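Local atomic coordinates of sensory box/GGDEF family protein (Vibrio cholerae serotype O1, PDB entry 6EIB), a protein that catalyses the conversion of two GTP molecules to cyclic di-GMP in a magnesium-dependent reaction and takes part in biofilm formation. Residues F17-L31 with S125-Y137. Sequence-based numbering, arbitrary orientation.
Sequences FRAAFARAKRLRQPL and SLHHGDHDIADIY. With EDO (1,2-ethanediol), chain O; SO4 (sulfate ion), chain E.
L31 and L126 meet where antiparallel strands 31-38 and 119-125 of the GGDEF-domain sheet lie side by side, and L126 N donates to L31 O (2.8 Å). The chains part at this bond and come together again at R18 and I133. Helix 10-27 ends in a Schellman motif with R28 as C-prime residue, and 125-137 runs through a type I turn, H127 to D130, into helix 133-148. The two helix segments cross at 100°, with their axes 10.7 Å apart. Both pack on one face of the sheet, where F17 and I136 each touch C33.

I133 wedges between F17 and R18. I133 CG2 makes a CH-pi contact over one face of the F17 ring, 3.8 Å from the centroid. Its CG1 lies over the centre of the R18 guanidinium. I136 CG2 reaches the F17 ring at its edge.

F21 projects into the loop before helix 133-148. Its CG is anti to the backbone N (chi1 -177°), which brings the ring against L126 CD1, D130 CB and I136 CD1. The other L126 methyl, CD2, rests on A24 CB.

Polar bonds flank this apolar patch. The K25 chain bends at its last two torsions, and K25 NZ donates to D130 O (2.7 Å). D130 OD2 accepts from H127 N and forms a salt bridge with R139.

D132 is the N-cap of helix 133-148 and forms a capping box with D135. R18 grips the D132 carboxylate end-on in a salt bridge: R18 NH1 meets D132 OD2 (2.7 Å) from above the carboxylate plane. D132 OD1 takes R18 NH2 on its syn lone pair (2.9 Å) and A134 N on its anti lone pair (2.8 Å).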
# COMPACT_ATOMS: atom_id res chain seq x y z
N PHE A 17 10.72 5.45 6.33
CA PHE A 17 10.74 3.99 6.46
C PHE A 17 12.08 3.52 7.06
O PHE A 17 12.10 2.66 7.96
CB PHE A 17 10.52 3.37 5.07
CG PHE A 17 10.17 1.91 5.09
CD1 PHE A 17 10.02 1.23 6.29
CD2 PHE A 17 9.99 1.22 3.89
CE1 PHE A 17 9.71 -0.13 6.29
CE2 PHE A 17 9.67 -0.13 3.87
CZ PHE A 17 9.54 -0.82 5.05
N ARG A 18 13.20 4.05 6.57
CA ARG A 18 14.51 3.70 7.14
C ARG A 18 14.64 4.12 8.62
O ARG A 18 15.27 3.42 9.42
CB ARG A 18 15.66 4.33 6.35
CG ARG A 18 15.88 3.64 4.99
CD ARG A 18 17.19 4.02 4.27
NE ARG A 18 17.27 3.18 3.07
CZ ARG A 18 17.69 1.92 3.08
NH1 ARG A 18 18.12 1.37 4.21
NH2 ARG A 18 17.68 1.20 1.95
N ALA A 19 14.11 5.28 8.98
CA ALA A 19 14.22 5.70 10.40
C ALA A 19 13.34 4.79 11.26
O ALA A 19 13.70 4.41 12.38
CB ALA A 19 13.85 7.14 10.55
N ALA A 20 12.17 4.44 10.72
CA ALA A 20 11.23 3.53 11.39
C ALA A 20 11.80 2.13 11.61
O ALA A 20 11.59 1.53 12.65
CB ALA A 20 9.92 3.42 10.57
N PHE A 21 12.55 1.63 10.63
CA PHE A 21 13.21 0.34 10.73
C PHE A 21 14.16 0.32 11.93
O PHE A 21 14.14 -0.62 12.76
CB PHE A 21 13.96 0.07 9.41
CG PHE A 21 14.64 -1.27 9.31
CD1 PHE A 21 15.88 -1.48 9.90
CD2 PHE A 21 14.08 -2.29 8.55
CE1 PHE A 21 16.53 -2.69 9.81
CE2 PHE A 21 14.72 -3.51 8.43
CZ PHE A 21 15.96 -3.71 9.07
N ALA A 22 15.00 1.34 12.02
CA ALA A 22 16.00 1.40 13.10
C ALA A 22 15.34 1.59 14.46
O ALA A 22 15.78 1.03 15.47
CB ALA A 22 16.98 2.52 12.83
N ARG A 23 14.34 2.45 14.48
CA ARG A 23 13.54 2.72 15.69
C ARG A 23 12.86 1.38 16.13
O ARG A 23 12.90 0.99 17.30
CB ARG A 23 12.55 3.85 15.38
CG ARG A 23 11.92 4.60 16.51
CD ARG A 23 11.55 6.03 16.06
NE ARG A 23 10.66 6.02 14.90
CZ ARG A 23 10.82 6.75 13.80
NH1 ARG A 23 11.85 7.59 13.70
NH2 ARG A 23 9.95 6.66 12.80
N ALA A 24 12.30 0.66 15.17
CA ALA A 24 11.62 -0.60 15.44
C ALA A 24 12.50 -1.67 16.06
O ALA A 24 12.08 -2.36 17.00
CB ALA A 24 11.02 -1.16 14.12
N LYS A 25 13.72 -1.81 15.55
CA LYS A 25 14.69 -2.74 16.14
C LYS A 25 15.15 -2.25 17.52
O LYS A 25 15.25 -3.04 18.46
CB LYS A 25 15.91 -2.90 15.22
CG LYS A 25 15.72 -3.89 14.05
CD LYS A 25 16.94 -3.86 13.13
CE LYS A 25 17.55 -5.26 12.88
NZ LYS A 25 16.56 -6.19 12.32
N ARG A 26 15.36 -0.94 17.65
CA ARG A 26 15.87 -0.36 18.89
C ARG A 26 14.84 -0.50 20.02
O ARG A 26 15.17 -0.91 21.14
CB ARG A 26 16.22 1.12 18.67
CG ARG A 26 16.60 1.91 19.94
CD ARG A 26 17.11 3.32 19.55
NE ARG A 26 16.04 4.14 18.96
CZ ARG A 26 15.20 4.90 19.67
NH1 ARG A 26 15.34 4.99 20.99
NH2 ARG A 26 14.25 5.61 19.07
N LEU A 27 13.60 -0.14 19.74
CA LEU A 27 12.50 -0.27 20.70
C LEU A 27 11.84 -1.66 20.73
O LEU A 27 10.99 -1.93 21.57
CB LEU A 27 11.45 0.79 20.38
CG LEU A 27 12.04 2.21 20.36
CD1 LEU A 27 11.05 3.27 19.90
CD2 LEU A 27 12.54 2.57 21.78
N ARG A 28 12.26 -2.56 19.83
CA ARG A 28 11.63 -3.87 19.71
C ARG A 28 10.11 -3.79 19.49
O ARG A 28 9.35 -4.43 20.20
CB ARG A 28 11.96 -4.72 20.95
CG ARG A 28 13.44 -5.04 21.04
CD ARG A 28 13.91 -5.72 22.35
NE ARG A 28 13.71 -4.92 23.55
CZ ARG A 28 13.25 -5.40 24.71
NH1 ARG A 28 12.90 -6.68 24.82
NH2 ARG A 28 13.11 -4.59 25.75
N GLN A 29 9.69 -3.00 18.50
CA GLN A 29 8.29 -2.89 18.15
C GLN A 29 8.06 -3.54 16.79
O GLN A 29 8.96 -3.52 15.91
CB GLN A 29 7.87 -1.41 18.11
CG GLN A 29 7.99 -0.67 19.46
CD GLN A 29 7.75 0.84 19.30
OE1 GLN A 29 7.70 1.35 18.17
NE2 GLN A 29 7.59 1.53 20.40
N PRO A 30 6.84 -4.05 16.57
CA PRO A 30 6.57 -4.59 15.22
C PRO A 30 6.47 -3.46 14.21
O PRO A 30 6.07 -2.35 14.56
CB PRO A 30 5.24 -5.32 15.39
CG PRO A 30 4.55 -4.62 16.58
CD PRO A 30 5.71 -4.21 17.50
N LEU A 31 6.79 -3.74 12.94
CA LEU A 31 6.76 -2.71 11.92
C LEU A 31 6.20 -3.34 10.66
O LEU A 31 6.88 -4.16 10.07
CB LEU A 31 8.18 -2.19 11.62
CG LEU A 31 8.37 -1.17 10.50
CD1 LEU A 31 7.65 0.12 10.79
CD2 LEU A 31 9.85 -0.88 10.19
N SER A 125 6.11 -7.66 7.36
CA SER A 125 6.58 -6.86 8.47
C SER A 125 8.04 -7.16 8.80
O SER A 125 8.60 -8.15 8.33
CB SER A 125 5.70 -7.08 9.68
OG SER A 125 5.87 -8.39 10.18
N LEU A 126 8.63 -6.34 9.67
CA LEU A 126 10.03 -6.54 10.07
C LEU A 126 10.22 -7.95 10.65
O LEU A 126 9.41 -8.38 11.48
CB LEU A 126 10.43 -5.49 11.12
CG LEU A 126 11.80 -5.58 11.82
CD1 LEU A 126 12.89 -5.24 10.87
CD2 LEU A 126 11.83 -4.68 13.06
N HIS A 127 11.24 -8.67 10.18
CA HIS A 127 11.64 -9.97 10.75
C HIS A 127 13.02 -9.81 11.44
O HIS A 127 13.78 -8.90 11.12
CB HIS A 127 11.72 -11.08 9.68
CG HIS A 127 10.39 -11.46 9.08
ND1 HIS A 127 10.27 -12.50 8.18
CD2 HIS A 127 9.15 -10.93 9.23
CE1 HIS A 127 9.00 -12.62 7.83
NE2 HIS A 127 8.30 -11.68 8.44
N HIS A 128 13.36 -10.71 12.35
CA HIS A 128 14.65 -10.58 13.06
C HIS A 128 15.92 -10.54 12.19
O HIS A 128 16.83 -9.76 12.46
CB HIS A 128 14.73 -11.68 14.11
CG HIS A 128 13.77 -11.47 15.24
ND1 HIS A 128 13.83 -10.35 16.05
CD2 HIS A 128 12.67 -12.16 15.63
CE1 HIS A 128 12.83 -10.39 16.92
NE2 HIS A 128 12.12 -11.49 16.69
N GLY A 129 16.00 -11.33 11.14
CA GLY A 129 17.21 -11.32 10.33
C GLY A 129 17.35 -10.12 9.40
O GLY A 129 18.35 -10.03 8.68
N ASP A 130 16.36 -9.22 9.38
CA ASP A 130 16.39 -8.06 8.49
C ASP A 130 17.50 -7.06 8.78
O ASP A 130 17.75 -6.72 9.94
CB ASP A 130 15.06 -7.30 8.56
CG ASP A 130 13.89 -8.07 7.99
OD1 ASP A 130 14.11 -9.11 7.32
OD2 ASP A 130 12.71 -7.63 8.20
N HIS A 131 18.11 -6.51 7.73
CA HIS A 131 19.12 -5.47 7.94
C HIS A 131 18.84 -4.23 7.13
O HIS A 131 19.55 -3.24 7.25
CB HIS A 131 20.53 -6.00 7.66
CG HIS A 131 20.84 -7.23 8.46
ND1 HIS A 131 21.07 -8.46 7.87
CD2 HIS A 131 20.90 -7.42 9.79
CE1 HIS A 131 21.28 -9.35 8.83
NE2 HIS A 131 21.17 -8.75 10.00
N ASP A 132 17.82 -4.28 6.28
CA ASP A 132 17.52 -3.11 5.48
C ASP A 132 16.04 -3.04 5.24
O ASP A 132 15.38 -4.07 5.36
CB ASP A 132 18.30 -3.16 4.16
CG ASP A 132 18.31 -1.82 3.46
OD1 ASP A 132 17.35 -1.54 2.69
OD2 ASP A 132 19.24 -1.02 3.70
N ILE A 133 15.50 -1.86 4.94
CA ILE A 133 14.06 -1.81 4.60
C ILE A 133 13.84 -2.66 3.36
O ILE A 133 12.75 -3.18 3.15
CB ILE A 133 13.56 -0.37 4.37
CG1 ILE A 133 14.43 0.33 3.31
CG2 ILE A 133 13.55 0.44 5.73
CD1 ILE A 133 13.81 1.59 2.78
N ALA A 134 14.87 -2.86 2.53
CA ALA A 134 14.69 -3.66 1.31
C ALA A 134 14.33 -5.11 1.65
O ALA A 134 13.66 -5.79 0.87
CB ALA A 134 15.98 -3.61 0.41
N ASP A 135 14.75 -5.61 2.81
CA ASP A 135 14.35 -6.98 3.21
C ASP A 135 12.84 -7.07 3.41
O ASP A 135 12.24 -8.14 3.20
CB ASP A 135 15.03 -7.42 4.50
CG ASP A 135 16.53 -7.71 4.32
OD1 ASP A 135 16.87 -8.37 3.30
OD2 ASP A 135 17.33 -7.27 5.19
N ILE A 136 12.25 -6.00 3.93
CA ILE A 136 10.79 -5.97 4.18
C ILE A 136 10.03 -5.77 2.87
O ILE A 136 9.10 -6.51 2.56
CB ILE A 136 10.41 -4.86 5.18
CG1 ILE A 136 11.14 -5.07 6.51
CG2 ILE A 136 8.88 -4.87 5.47
CD1 ILE A 136 10.80 -4.00 7.62
N TYR A 137 10.45 -4.76 2.10
CA TYR A 137 9.82 -4.45 0.82
C TYR A 137 9.82 -5.67 -0.11
O TYR A 137 8.83 -5.93 -0.82
CB TYR A 137 10.55 -3.29 0.10
CG TYR A 137 9.93 -3.05 -1.27
CD1 TYR A 137 8.70 -2.41 -1.38
CD2 TYR A 137 10.50 -3.57 -2.43
CE1 TYR A 137 8.07 -2.22 -2.63
CE2 TYR A 137 9.87 -3.40 -3.69
CZ TYR A 137 8.66 -2.71 -3.77
OH TYR A 137 7.99 -2.51 -4.99
C1 EDO O . 16.96 -10.22 16.66
O1 EDO O . 16.76 -11.64 16.73
C2 EDO O . 17.57 -9.89 15.31
O2 EDO O . 17.31 -8.53 14.96
S SO4 E . 4.81 -9.04 13.86
O1 SO4 E . 5.39 -8.20 12.81
O2 SO4 E . 3.37 -8.85 13.88
O3 SO4 E . 5.13 -10.44 13.62
O4 SO4 E . 5.34 -8.61 15.17
O HOH W 1 7.58 -6.75 12.85